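PDB 6O43: Orf11 from Staphylococcus phage P68, which is a potential phage lysin with a largely helical fold, and probably breaks down the cell wall of its staphylococcal host. Local coordinates for residues Asp17-Thr22 / Asn183-Trp188; Lys69-Ser74 / Trp79-Ser84; Gln124-Lys129 / Ala158-Gly163. All blocks are in the same frame, centred on the assembly; numbering follows the deposited sequence.

Contact 1: residues Asp17-Thr22 / Asn183-Trp188; sequences DDFGLT and NTILAW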
ATOM      1  N   ASP A  17      -7.041   8.937  -1.296  1.00 49.27           N
ATOM      2  CA  ASP A  17      -6.320  10.078  -1.846  1.00 56.04           C
ATOM      3  C   ASP A  17      -5.860   9.744  -3.263  1.00 55.26           C
ATOM      4  O   ASP A  17      -5.152   8.752  -3.468  1.00 47.21           O
ATOM      5  CB  ASP A  17      -5.131  10.409  -0.946  1.00 50.14           C
ATOM      6  CG  ASP A  17      -4.460  11.719  -1.309  1.00 63.57           C
ATOM      7  OD1 ASP A  17      -4.595  12.172  -2.469  1.00 56.49           O
ATOM      8  OD2 ASP A  17      -3.783  12.291  -0.425  1.00 65.41           O
ATOM      9  N   ASP A  18      -6.258  10.560  -4.243  1.00 56.28           N
ATOM     10  CA  ASP A  18      -5.852  10.302  -5.621  0.64 59.61           C
ATOM     11  C   ASP A  18      -4.472  10.859  -5.952  1.00 58.76           C
ATOM     12  O   ASP A  18      -3.989  10.641  -7.070  1.00 59.62           O
ATOM     13  CB  ASP A  18      -6.894  10.848  -6.611  0.64 58.82           C
ATOM     14  CG  ASP A  18      -7.214  12.316  -6.391  0.64 65.09           C
ATOM     15  OD1 ASP A  18      -6.279  13.140  -6.331  0.64 66.81           O
ATOM     16  OD2 ASP A  18      -8.416  12.648  -6.307  0.64 70.03           O
ATOM     17  N   PHE A  19      -3.825  11.552  -5.014  1.00 61.25           N
ATOM     18  CA  PHE A  19      -2.466  12.062  -5.208  1.00 53.27           C
ATOM     19  C   PHE A  19      -2.343  12.882  -6.494  1.00 65.42           C
ATOM     20  O   PHE A  19      -1.284  12.924  -7.127  1.00 60.55           O
ATOM     21  CB  PHE A  19      -1.451  10.918  -5.188  1.00 51.85           C
ATOM     22  CG  PHE A  19      -1.396  10.179  -3.872  1.00 51.33           C
ATOM     23  CD1 PHE A  19      -0.607  10.644  -2.835  1.00 51.16           C
ATOM     24  CD2 PHE A  19      -2.136   9.023  -3.676  1.00 48.74           C
ATOM     25  CE1 PHE A  19      -0.551   9.967  -1.623  1.00 53.45           C
ATOM     26  CE2 PHE A  19      -2.085   8.338  -2.466  1.00 57.17           C
ATOM     27  CZ  PHE A  19      -1.291   8.811  -1.439  1.00 54.14           C
ATOM     28  N   GLY A  20      -3.427  13.549  -6.885  1.00 56.97           N
ATOM     29  CA  GLY A  20      -3.403  14.425  -8.039  1.00 70.91           C
ATOM     30  C   GLY A  20      -3.413  13.738  -9.384  1.00 62.11           C
ATOM     31  O   GLY A  20      -3.154  14.395 -10.396  1.00 64.51           O
ATOM     32  N   LEU A  21      -3.707  12.441  -9.433  1.00 59.50           N
ATOM     33  CA  LEU A  21      -3.757  11.690 -10.679  1.00 55.02           C
ATOM     34  C   LEU A  21      -5.174  11.191 -10.925  1.00 58.80           C
ATOM     35  O   LEU A  21      -5.854  10.745  -9.995  1.00 67.83           O
ATOM     36  CB  LEU A  21      -2.784  10.509 -10.650  1.00 54.86           C
ATOM     37  CG  LEU A  21      -1.294  10.842 -10.533  1.00 55.64           C
ATOM     38  CD1 LEU A  21      -0.488   9.585 -10.241  1.00 54.88           C
ATOM     39  CD2 LEU A  21      -0.802  11.517 -11.803  1.00 55.96           C
ATOM     40  N   THR A  22      -5.610  11.266 -12.178  1.00 53.99           N
ATOM     41  CA  THR A  22      -6.933  10.810 -12.575  1.00 58.77           C
ATOM     42  C   THR A  22      -6.856   9.418 -13.191  1.00 59.39           C
ATOM     43  O   THR A  22      -5.782   8.908 -13.522  1.00 54.38           O
ATOM     44  CB  THR A  22      -7.563  11.779 -13.578  1.00 58.48           C
ATOM     45  OG1 THR A  22      -7.071  11.479 -14.887  1.00 56.94           O
ATOM     46  CG2 THR A  22      -7.213  13.221 -13.224  1.00 60.28           C
ATOM     47  N   ASN A 183       7.375   6.963  -4.825  1.00 57.95           N
ATOM     48  CA  ASN A 183       8.218   7.259  -5.980  1.00 52.92           C
ATOM     49  C   ASN A 183       7.465   7.060  -7.289  1.00 53.85           C
ATOM     50  O   ASN A 183       7.673   7.810  -8.251  1.00 61.73           O
ATOM     51  CB  ASN A 183       9.478   6.396  -5.948  1.00 55.10           C
ATOM     52  CG  ASN A 183      10.481   6.869  -4.917  1.00 61.41           C
ATOM     53  OD1 ASN A 183      10.468   8.031  -4.513  1.00 72.06           O
ATOM     54  ND2 ASN A 183      11.363   5.973  -4.491  1.00 58.10           N
ATOM     55  N   THR A 184       6.595   6.051  -7.353  1.00 49.80           N
ATOM     56  CA  THR A 184       5.810   5.842  -8.564  1.00 48.29           C
ATOM     57  C   THR A 184       4.816   6.976  -8.771  1.00 56.18           C
ATOM     58  O   THR A 184       4.634   7.455  -9.896  1.00 54.69           O
ATOM     59  CB  THR A 184       5.085   4.499  -8.506  1.00 45.71           C
ATOM     60  OG1 THR A 184       6.048   3.438  -8.444  1.00 48.39           O
ATOM     61  CG2 THR A 184       4.203   4.319  -9.741  1.00 49.81           C
ATOM     62  N   ILE A 185       4.176   7.430  -7.693  1.00 50.09           N
ATOM     63  CA  ILE A 185       3.233   8.540  -7.799  1.00 51.54           C
ATOM     64  C   ILE A 185       3.935   9.781  -8.338  1.00 55.83           C
ATOM     65  O   ILE A 185       3.470  10.412  -9.294  1.00 63.35           O
ATOM     66  CB  ILE A 185       2.565   8.802  -6.438  1.00 49.34           C
ATOM     67  CG1 ILE A 185       1.491   7.744  -6.179  1.00 49.68           C
ATOM     68  CG2 ILE A 185       1.981  10.205  -6.379  1.00 51.82           C
ATOM     69  CD1 ILE A 185       1.150   7.557  -4.709  1.00 46.22           C
ATOM     70  N   LEU A 186       5.071  10.142  -7.740  1.00 59.03           N
ATOM     71  CA  LEU A 186       5.819  11.304  -8.210  1.00 68.12           C
ATOM     72  C   LEU A 186       6.349  11.085  -9.623  1.00 66.81           C
ATOM     73  O   LEU A 186       6.247  11.969 -10.481  1.00 73.06           O
ATOM     74  CB  LEU A 186       6.961  11.615  -7.244  1.00 75.39           C
ATOM     75  CG  LEU A 186       6.563  11.982  -5.813  1.00 69.83           C
ATOM     76  CD1 LEU A 186       7.766  11.898  -4.887  1.00 65.39           C
ATOM     77  CD2 LEU A 186       5.948  13.375  -5.767  1.00 72.84           C
ATOM     78  N   ALA A 187       6.924   9.909  -9.883  1.00 70.00           N
ATOM     79  CA  ALA A 187       7.407   9.608 -11.227  1.00 63.66           C
ATOM     80  C   ALA A 187       6.308   9.799 -12.264  1.00 67.53           C
ATOM     81  O   ALA A 187       6.576  10.208 -13.401  1.00 64.87           O
ATOM     82  CB  ALA A 187       7.951   8.181 -11.280  1.00 60.57           C
ATOM     83  N   TRP A 188       5.063   9.517 -11.888  1.00 64.95           N
ATOM     84  CA  TRP A 188       3.921   9.630 -12.786  1.00 67.46           C
ATOM     85  C   TRP A 188       3.301  11.023 -12.796  1.00 68.40           C
ATOM     86  O   TRP A 188       2.266  11.221 -13.438  1.00 62.73           O
ATOM     87  CB  TRP A 188       2.858   8.597 -12.409  1.00 63.21           C
ATOM     88  CG  TRP A 188       3.215   7.192 -12.772  1.00 57.51           C
ATOM     89  CD1 TRP A 188       4.321   6.774 -13.453  1.00 55.80           C
ATOM     90  CD2 TRP A 188       2.453   6.016 -12.481  1.00 51.34           C
ATOM     91  NE1 TRP A 188       4.295   5.408 -13.601  1.00 52.46           N
ATOM     92  CE2 TRP A 188       3.158   4.920 -13.013  1.00 50.75           C
ATOM     93  CE3 TRP A 188       1.244   5.785 -11.819  1.00 50.19           C
ATOM     94  CZ2 TRP A 188       2.695   3.613 -12.904  1.00 53.58           C
ATOM     95  CZ3 TRP A 188       0.786   4.487 -11.711  1.00 59.11           C
ATOM     96  CH2 TRP A 188       1.510   3.417 -12.251  1.00 59.37           C
TER
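Phe19 N donates to Asp17 OD1 over 2.7 Å, the N-H pointing almost straight at the oxygen from above the carboxylate plane. This Asx turn leads into a second one, in which Asp18 OD1 accepts from Gly20 N at 2.9 Å through its anti lone pair, turned away from the other oxygen. Asp18 O accepts from Leu21 N and closes a type I' beta turn, with Phe19 and Gly20 in its two left-handed corners. The turn lies in the loop between helices 3-11 and 23-30, and presents Phe19 and Leu21 to the last turn of helix 177-187 and to Trp188 just beyond it. Phe19 CG lies anti to its carbonyl carbon (chi1 -63°), which sets the ring under Ile185 CD1 in a CH-pi contact, 3.8 Å from CD1 to centroid and 13° off the normal, while Asp17 CG lies over the opposite face. A second touch, Phe19 CB to Ile185 CG2, is 3.7 Å. Val66 of helix 61-71 packs on both Ile185 and Trp188. Leu21 crosses Trp188 at about a right angle: its CD1 rests 4.1 Å from Trp188 CB, at the indole edge near its plane, and its CD2 reaches Trp188 O at 3.5 Å.

Contact 2: residues Lys69-Ser74 / Trp79-Ser84; sequences KNEGFS and WLNHTS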
ATOM      1  N   LYS A  69       1.175  -2.120  -9.616  1.00 45.75           N
ATOM      2  CA  LYS A  69       2.391  -2.018 -10.414  1.00 49.90           C
ATOM      3  C   LYS A  69       3.609  -2.492  -9.630  1.00 54.47           C
ATOM      4  O   LYS A  69       4.458  -3.216 -10.164  1.00 52.21           O
ATOM      5  CB  LYS A  69       2.582  -0.579 -10.894  1.00 54.53           C
ATOM      6  CG  LYS A  69       3.826  -0.344 -11.741  1.00 53.80           C
ATOM      7  CD  LYS A  69       5.015   0.082 -10.897  1.00 59.44           C
ATOM      8  CE  LYS A  69       6.270   0.251 -11.749  1.00 64.35           C
ATOM      9  NZ  LYS A  69       7.451   0.667 -10.929  1.00 60.06           N
ATOM     10  N   ASN A  70       3.710  -2.099  -8.360  1.00 50.45           N
ATOM     11  CA  ASN A  70       4.897  -2.432  -7.580  1.00 49.30           C
ATOM     12  C   ASN A  70       4.844  -3.845  -7.012  1.00 53.85           C
ATOM     13  O   ASN A  70       5.895  -4.443  -6.760  1.00 52.18           O
ATOM     14  CB  ASN A  70       5.085  -1.406  -6.461  1.00 53.75           C
ATOM     15  CG  ASN A  70       5.430  -0.025  -6.995  1.00 66.71           C
ATOM     16  OD1 ASN A  70       6.125   0.106  -8.003  1.00 73.61           O
ATOM     17  ND2 ASN A  70       4.940   1.013  -6.324  1.00 60.51           N
ATOM     18  N   GLU A  71       3.647  -4.393  -6.801  1.00 53.04           N
ATOM     19  CA  GLU A  71       3.539  -5.783  -6.368  1.00 52.54           C
ATOM     20  C   GLU A  71       3.738  -6.751  -7.530  1.00 54.56           C
ATOM     21  O   GLU A  71       4.445  -7.757  -7.392  1.00 48.15           O
ATOM     22  CB  GLU A  71       2.181  -6.026  -5.706  1.00 49.79           C
ATOM     23  CG  GLU A  71       2.077  -5.480  -4.292  1.00 52.88           C
ATOM     24  CD  GLU A  71       3.043  -6.155  -3.335  1.00 66.24           C
ATOM     25  OE1 GLU A  71       3.294  -7.369  -3.495  1.00 60.07           O
ATOM     26  OE2 GLU A  71       3.555  -5.464  -2.430  1.00 73.12           O
ATOM     27  N   GLY A  72       3.128  -6.461  -8.677  1.00 43.11           N
ATOM     28  CA  GLY A  72       3.192  -7.359  -9.813  1.00 47.86           C
ATOM     29  C   GLY A  72       2.279  -8.560  -9.635  1.00 47.50           C
ATOM     30  O   GLY A  72       1.580  -8.719  -8.634  1.00 44.92           O
ATOM     31  N   PHE A  73       2.290  -9.423 -10.644  1.00 44.01           N
ATOM     32  CA  PHE A  73       1.510 -10.649 -10.587  1.00 46.48           C
ATOM     33  C   PHE A  73       2.233 -11.705  -9.761  1.00 47.59           C
ATOM     34  O   PHE A  73       3.460 -11.818  -9.811  1.00 47.75           O
ATOM     35  CB  PHE A  73       1.247 -11.190 -11.993  1.00 46.29           C
ATOM     36  CG  PHE A  73       0.557 -12.523 -12.001  1.00 47.40           C
ATOM     37  CD1 PHE A  73      -0.814 -12.608 -11.797  1.00 41.85           C
ATOM     38  CD2 PHE A  73       1.283 -13.694 -12.198  1.00 51.25           C
ATOM     39  CE1 PHE A  73      -1.454 -13.839 -11.797  1.00 55.58           C
ATOM     40  CE2 PHE A  73       0.657 -14.929 -12.203  1.00 45.43           C
ATOM     41  CZ  PHE A  73      -0.714 -15.006 -12.001  1.00 54.98           C
ATOM     42  N   SER A  74       1.463 -12.489  -9.009  1.00 42.74           N
ATOM     43  CA  SER A  74       2.005 -13.609  -8.248  1.00 50.26           C
ATOM     44  C   SER A  74       0.986 -14.735  -8.228  1.00 50.04           C
ATOM     45  O   SER A  74      -0.179 -14.517  -7.884  1.00 49.69           O
ATOM     46  CB  SER A  74       2.371 -13.195  -6.819  1.00 57.03           C
ATOM     47  OG  SER A  74       3.504 -12.343  -6.819  1.00 58.75           O
ATOM     48  N   TRP A  79      -5.656  -9.170  -6.615  1.00 35.23           N
ATOM     49  CA  TRP A  79      -5.109  -7.827  -6.779  1.00 38.20           C
ATOM     50  C   TRP A  79      -4.254  -7.428  -5.582  1.00 39.69           C
ATOM     51  O   TRP A  79      -4.582  -7.729  -4.430  1.00 40.08           O
ATOM     52  CB  TRP A  79      -6.244  -6.815  -6.974  1.00 35.56           C
ATOM     53  CG  TRP A  79      -6.976  -6.939  -8.289  1.00 39.58           C
ATOM     54  CD1 TRP A  79      -8.164  -7.576  -8.507  1.00 38.20           C
ATOM     55  CD2 TRP A  79      -6.573  -6.398  -9.558  1.00 39.04           C
ATOM     56  NE1 TRP A  79      -8.520  -7.473  -9.830  1.00 43.01           N
ATOM     57  CE2 TRP A  79      -7.561  -6.758 -10.496  1.00 33.51           C
ATOM     58  CE3 TRP A  79      -5.473  -5.649  -9.990  1.00 34.66           C
ATOM     59  CZ2 TRP A  79      -7.483  -6.394 -11.840  1.00 33.81           C
ATOM     60  CZ3 TRP A  79      -5.395  -5.291 -11.322  1.00 36.81           C
ATOM     61  CH2 TRP A  79      -6.397  -5.664 -12.234  1.00 42.82           C
ATOM     62  N   LEU A  80      -3.146  -6.743  -5.866  1.00 42.98           N
ATOM     63  CA  LEU A  80      -2.216  -6.216  -4.870  1.00 40.19           C
ATOM     64  C   LEU A  80      -1.473  -7.310  -4.115  1.00 44.28           C
ATOM     65  O   LEU A  80      -0.761  -7.011  -3.149  1.00 46.35           O
ATOM     66  CB  LEU A  80      -2.925  -5.296  -3.866  1.00 37.62           C
ATOM     67  CG  LEU A  80      -4.016  -4.368  -4.426  1.00 36.05           C
ATOM     68  CD1 LEU A  80      -4.528  -3.437  -3.337  1.00 43.20           C
ATOM     69  CD2 LEU A  80      -3.525  -3.577  -5.634  1.00 39.31           C
ATOM     70  N   ASN A  81      -1.596  -8.569  -4.539  1.00 45.94           N
ATOM     71  CA  ASN A  81      -1.013  -9.702  -3.822  1.00 47.32           C
ATOM     72  C   ASN A  81      -1.537  -9.786  -2.393  1.00 52.30           C
ATOM     73  O   ASN A  81      -0.830 -10.218  -1.478  1.00 46.46           O
ATOM     74  CB  ASN A  81       0.519  -9.644  -3.833  1.00 46.75           C
ATOM     75  CG  ASN A  81       1.104 -10.011  -5.184  1.00 45.94           C
ATOM     76  OD1 ASN A  81       0.480 -10.720  -5.967  1.00 46.13           O
ATOM     77  ND2 ASN A  81       2.312  -9.531  -5.458  1.00 50.77           N
ATOM     78  N   HIS A  82      -2.795  -9.388  -2.202  1.00 51.20           N
ATOM     79  CA  HIS A  82      -3.352  -9.265  -0.859  1.00 54.32           C
ATOM     80  C   HIS A  82      -3.651 -10.627  -0.240  1.00 51.41           C
ATOM     81  O   HIS A  82      -3.275 -10.889   0.908  1.00 50.09           O
ATOM     82  CB  HIS A  82      -4.618  -8.408  -0.902  1.00 50.22           C
ATOM     83  CG  HIS A  82      -4.977  -7.801   0.416  1.00 55.52           C
ATOM     84  ND1 HIS A  82      -4.613  -6.519   0.766  1.00 57.12           N
ATOM     85  CD2 HIS A  82      -5.657  -8.303   1.474  1.00 60.75           C
ATOM     86  CE1 HIS A  82      -5.060  -6.254   1.981  1.00 63.25           C
ATOM     87  NE2 HIS A  82      -5.696  -7.320   2.433  1.00 62.72           N
ATOM     88  N   THR A  83      -4.328 -11.501  -0.977  1.00 49.24           N
ATOM     89  CA  THR A  83      -4.692 -12.817  -0.460  1.00 56.26           C
ATOM     90  C   THR A  83      -5.043 -13.711  -1.643  1.00 52.46           C
ATOM     91  O   THR A  83      -4.744 -13.383  -2.796  1.00 46.55           O
ATOM     92  CB  THR A  83      -5.853 -12.715   0.538  1.00 54.20           C
ATOM     93  OG1 THR A  83      -6.046 -13.983   1.176  1.00 57.27           O
ATOM     94  CG2 THR A  83      -7.138 -12.322  -0.181  1.00 52.18           C
ATOM     95  N   SER A  84      -5.676 -14.847  -1.355  1.00 55.10           N
ATOM     96  CA  SER A  84      -6.109 -15.754  -2.410  0.57 48.86           C
ATOM     97  C   SER A  84      -7.045 -15.031  -3.370  1.00 48.62           C
ATOM     98  O   SER A  84      -7.858 -14.200  -2.959  1.00 46.88           O
ATOM     99  CB  SER A  84      -6.809 -16.973  -1.805  0.57 49.63           C
ATOM    100  OG  SER A  84      -6.234 -17.320  -0.556  0.57 53.20           O
TER
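Glu71 and Leu80 bring the two backbones closest, their CA atoms 6.0 Å apart. Helix 61-71 stops here: Gly72 leaves it with a positive phi, a common way to end a helix, and the chain runs on into the long loop before helix 89-104. The loop comes back past the helix end through Leu80 and Asn81, both in left-handed backbone conformation, with a weak bond from His82 N to Trp79 O across the bend. The Leu80 side chain leaves its backbone pointing away from segment 69-74 and packs on Phe64 and Tyr67, further back on the same helix; only its carbonyl meets the helix end, with Leu80 O lying 3.4 Å from Glu71 CG. Asn81 carries most of the contact. Its amide ND2 donates to Glu71 OE1 at 3.1 Å and 163°, taking the anti lone pair of the carboxylate, and OE1 stays close to the amide plane. The two flat groups themselves stand nearly perpendicular, 83° apart. Glu71 gets there by folding at chi2 (-64°), which lays CG and the carboxylate alongside the returning loop. Arg35, from helix 34-38, ties both segments together by bonding to Gly72 O and to Asn81 OD1; its positive charge would probably polarise the Asn81 amide and strengthen ND2 as a donor. Ser74 CB lies 3.2 Å from Asn81 OD1.

Contact 3: residues Gln124-Lys129 / Ala158-Gly163; sequences QDVQRK and AYYPLG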
ATOM      1  N   GLN A 124      14.975   0.672  21.071  1.00 51.49           N
ATOM      2  CA  GLN A 124      13.825   0.957  21.923  1.00 58.01           C
ATOM      3  C   GLN A 124      13.238   2.332  21.622  1.00 58.83           C
ATOM      4  O   GLN A 124      12.019   2.483  21.483  1.00 57.61           O
ATOM      5  CB  GLN A 124      14.230   0.849  23.395  1.00 59.10           C
ATOM      6  CG  GLN A 124      13.057   0.734  24.348  1.00 61.12           C
ATOM      7  CD  GLN A 124      12.148  -0.431  24.005  1.00 71.44           C
ATOM      8  OE1 GLN A 124      12.606  -1.560  23.810  1.00 68.59           O
ATOM      9  NE2 GLN A 124      10.850  -0.161  23.913  1.00 69.44           N
ATOM     10  N   ASP A 125      14.090   3.354  21.515  0.59 57.30           N
ATOM     11  CA  ASP A 125      13.575   4.695  21.250  0.59 59.38           C
ATOM     12  C   ASP A 125      12.906   4.782  19.883  0.59 60.71           C
ATOM     13  O   ASP A 125      11.990   5.591  19.692  0.59 54.01           O
ATOM     14  CB  ASP A 125      14.697   5.725  21.377  0.59 62.60           C
ATOM     15  CG  ASP A 125      15.107   5.959  22.819  0.59 69.39           C
ATOM     16  OD1 ASP A 125      14.587   5.254  23.710  0.59 65.29           O
ATOM     17  OD2 ASP A 125      15.944   6.854  23.066  0.59 76.11           O
ATOM     18  N   VAL A 126      13.337   3.958  18.926  1.00 61.46           N
ATOM     19  CA  VAL A 126      12.651   3.899  17.641  1.00 55.46           C
ATOM     20  C   VAL A 126      11.264   3.292  17.809  1.00 53.33           C
ATOM     21  O   VAL A 126      10.281   3.788  17.244  1.00 44.02           O
ATOM     22  CB  VAL A 126      13.492   3.114  16.617  1.00 49.79           C
ATOM     23  CG1 VAL A 126      12.631   2.705  15.431  1.00 51.20           C
ATOM     24  CG2 VAL A 126      14.674   3.951  16.150  1.00 50.41           C
ATOM     25  N   GLN A 127      11.162   2.209  18.586  1.00 53.22           N
ATOM     26  CA  GLN A 127       9.856   1.617  18.856  1.00 53.97           C
ATOM     27  C   GLN A 127       8.931   2.619  19.532  1.00 53.67           C
ATOM     28  O   GLN A 127       7.748   2.718  19.186  1.00 52.42           O
ATOM     29  CB  GLN A 127      10.013   0.365  19.724  1.00 45.95           C
ATOM     30  CG  GLN A 127      10.767  -0.779  19.057  1.00 49.71           C
ATOM     31  CD  GLN A 127      10.806  -2.032  19.915  1.00 51.78           C
ATOM     32  OE1 GLN A 127       9.799  -2.431  20.500  1.00 45.28           O
ATOM     33  NE2 GLN A 127      11.977  -2.653  20.002  1.00 47.30           N
ATOM     34  N   ARG A 128       9.458   3.372  20.500  1.00 50.07           N
ATOM     35  CA  ARG A 128       8.655   4.381  21.185  1.00 56.30           C
ATOM     36  C   ARG A 128       8.087   5.395  20.200  1.00 56.35           C
ATOM     37  O   ARG A 128       6.887   5.691  20.217  1.00 57.21           O
ATOM     38  CB  ARG A 128       9.498   5.079  22.253  1.00 58.06           C
ATOM     39  CG  ARG A 128       9.765   4.228  23.482  1.00 66.23           C
ATOM     40  CD  ARG A 128      10.891   4.800  24.332  1.00 74.69           C
ATOM     41  NE  ARG A 128      10.986   6.255  24.235  1.00 78.29           N
ATOM     42  CZ  ARG A 128      10.090   7.102  24.732  1.00 80.33           C
ATOM     43  NH1 ARG A 128       9.013   6.638  25.352  1.00 85.00           N
ATOM     44  NH2 ARG A 128      10.265   8.410  24.602  1.00 79.00           N
ATOM     45  N   LYS A 129       8.941   5.945  19.335  1.00 51.48           N
ATOM     46  CA  LYS A 129       8.473   6.931  18.367  1.00 54.29           C
ATOM     47  C   LYS A 129       7.436   6.329  17.429  1.00 49.17           C
ATOM     48  O   LYS A 129       6.402   6.951  17.155  1.00 49.30           O
ATOM     49  CB  LYS A 129       9.659   7.496  17.589  1.00 56.87           C
ATOM     50  CG  LYS A 129      10.624   8.272  18.467  1.00 62.95           C
ATOM     51  CD  LYS A 129      11.968   8.481  17.796  1.00 72.59           C
ATOM     52  CE  LYS A 129      12.977   9.034  18.789  1.00 72.71           C
ATOM     53  NZ  LYS A 129      12.434  10.220  19.510  1.00 78.84           N
ATOM     54  N   ALA A 158       7.516   1.518   7.350  1.00 44.02           N
ATOM     55  CA  ALA A 158       6.969   2.813   7.742  1.00 51.48           C
ATOM     56  C   ALA A 158       7.861   3.535   8.748  1.00 54.00           C
ATOM     57  O   ALA A 158       8.007   4.762   8.680  1.00 48.68           O
ATOM     58  CB  ALA A 158       5.565   2.632   8.324  1.00 45.06           C
ATOM     59  N   TYR A 159       8.473   2.795   9.678  1.00 48.58           N
ATOM     60  CA  TYR A 159       9.085   3.389  10.861  1.00 51.43           C
ATOM     61  C   TYR A 159      10.555   3.047  11.079  1.00 54.12           C
ATOM     62  O   TYR A 159      11.191   3.686  11.925  1.00 56.04           O
ATOM     63  CB  TYR A 159       8.308   2.970  12.118  1.00 51.59           C
ATOM     64  CG  TYR A 159       6.927   3.574  12.232  1.00 46.51           C
ATOM     65  CD1 TYR A 159       6.720   4.935  12.020  1.00 50.48           C
ATOM     66  CD2 TYR A 159       5.831   2.783  12.554  1.00 43.85           C
ATOM     67  CE1 TYR A 159       5.454   5.490  12.134  1.00 54.56           C
ATOM     68  CE2 TYR A 159       4.568   3.327  12.670  1.00 47.11           C
ATOM     69  CZ  TYR A 159       4.384   4.677  12.461  1.00 48.06           C
ATOM     70  OH  TYR A 159       3.123   5.216  12.577  1.00 52.05           O
ATOM     71  N   TYR A 160      11.107   2.061  10.380  1.00 51.46           N
ATOM     72  CA  TYR A 160      12.506   1.691  10.568  1.00 49.63           C
ATOM     73  C   TYR A 160      12.990   0.940   9.333  1.00 51.52           C
ATOM     74  O   TYR A 160      13.216  -0.276   9.389  1.00 46.26           O
ATOM     75  CB  TYR A 160      12.681   0.843  11.831  1.00 51.44           C
ATOM     76  CG  TYR A 160      14.127   0.612  12.226  1.00 56.91           C
ATOM     77  CD1 TYR A 160      14.920   1.657  12.684  1.00 59.45           C
ATOM     78  CD2 TYR A 160      14.694  -0.655  12.153  1.00 50.96           C
ATOM     79  CE1 TYR A 160      16.239   1.448  13.051  1.00 54.44           C
ATOM     80  CE2 TYR A 160      16.011  -0.872  12.516  1.00 48.94           C
ATOM     81  CZ  TYR A 160      16.775   0.183  12.962  1.00 50.70           C
ATOM     82  OH  TYR A 160      18.083  -0.029  13.322  1.00 56.34           O
ATOM     83  N   PRO A 161      13.147   1.636   8.203  1.00 50.73           N
ATOM     84  CA  PRO A 161      13.438   0.944   6.937  1.00 47.67           C
ATOM     85  C   PRO A 161      14.704   0.107   6.957  1.00 48.65           C
ATOM     86  O   PRO A 161      14.820  -0.816   6.142  1.00 47.63           O
ATOM     87  CB  PRO A 161      13.542   2.098   5.928  1.00 54.09           C
ATOM     88  CG  PRO A 161      12.695   3.185   6.515  1.00 50.91           C
ATOM     89  CD  PRO A 161      12.910   3.078   8.004  1.00 45.03           C
ATOM     90  N   LEU A 162      15.660   0.390   7.846  1.00 55.83           N
ATOM     91  CA  LEU A 162      16.810  -0.500   7.987  1.00 55.88           C
ATOM     92  C   LEU A 162      16.375  -1.934   8.254  1.00 51.87           C
ATOM     93  O   LEU A 162      17.033  -2.878   7.802  1.00 48.74           O
ATOM     94  CB  LEU A 162      17.729  -0.023   9.114  1.00 59.67           C
ATOM     95  CG  LEU A 162      18.651   1.169   8.856  1.00 59.65           C
ATOM     96  CD1 LEU A 162      19.532   1.407  10.072  1.00 58.61           C
ATOM     97  CD2 LEU A 162      19.497   0.938   7.615  1.00 64.92           C
ATOM     98  N   GLY A 163      15.272  -2.116   8.983  1.00 48.45           N
ATOM     99  CA  GLY A 163      14.794  -3.452   9.294  1.00 49.30           C
ATOM    100  C   GLY A 163      14.459  -4.285   8.075  1.00 54.15           C
ATOM    101  O   GLY A 163      14.400  -5.516   8.174  1.00 46.21           O
TER
HETATM  102  O   HOH W   1       9.841   5.018  14.582  1.00 48.97           O
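Val126 and Tyr160 cross at about a right angle, and one methyl makes most of the contact. Val126 CG1 comes to 3.7 Å from Tyr160 CD1, approaching the ring obliquely, on the CG-CD1 side, and Val126 CG2 follows at 4.2 Å from the same CD1. Val126 CG1 lies opposite its own N (chi1 164°), and Tyr160 CG lies opposite its own N too (chi1 -170°); these torsions point CG1 and the ring at each other. The distance from Val126 CA to Tyr160 CA is 7.4 Å. Leu162 CB lies over one face of the Tyr160 ring, toward its rim, and Tyr168 and Pro123 also pack on this side chain. The neighbouring Tyr159 sends its ring another way, to bond through OH to Asp133 further along helix 124-136. Its backbone serves this contact too: Tyr159 O is 3.9 Å from Val126 CG1, and one water donates both to Val126 O at 3.0 Å and to Tyr159 O at 3.3 Å, bridging the two carbonyls. What results is a small surface contact in which helix 124-136, by its first turn, meets the chain as it leaves the C-terminal end of helix 152-159 for a 3-10 turn.

Contact 1 is the buried one, whereas contacts 2 and 3 lie at the surface. Along the chain, contact 1 closes a loop that encloses the other two, and contact 2 is finished before contact 3 begins. Helix 61-71 joins the first pair: Val66 packs against contact 1 and the helix end belongs to contact 2, so the two touch where Thr184 OG1 approaches Asn70 OD1. Contact 3 stands apart, about 11 Å from contact 1 and about 13 Å from contact 2 between nearest atoms. No hydrogen bond crosses contact 1, which is methyl and ring packing; contact 2 rests on an amide-carboxylate bond, and contact 3 on a valine packed on a tyrosine ring, plus a bridging water.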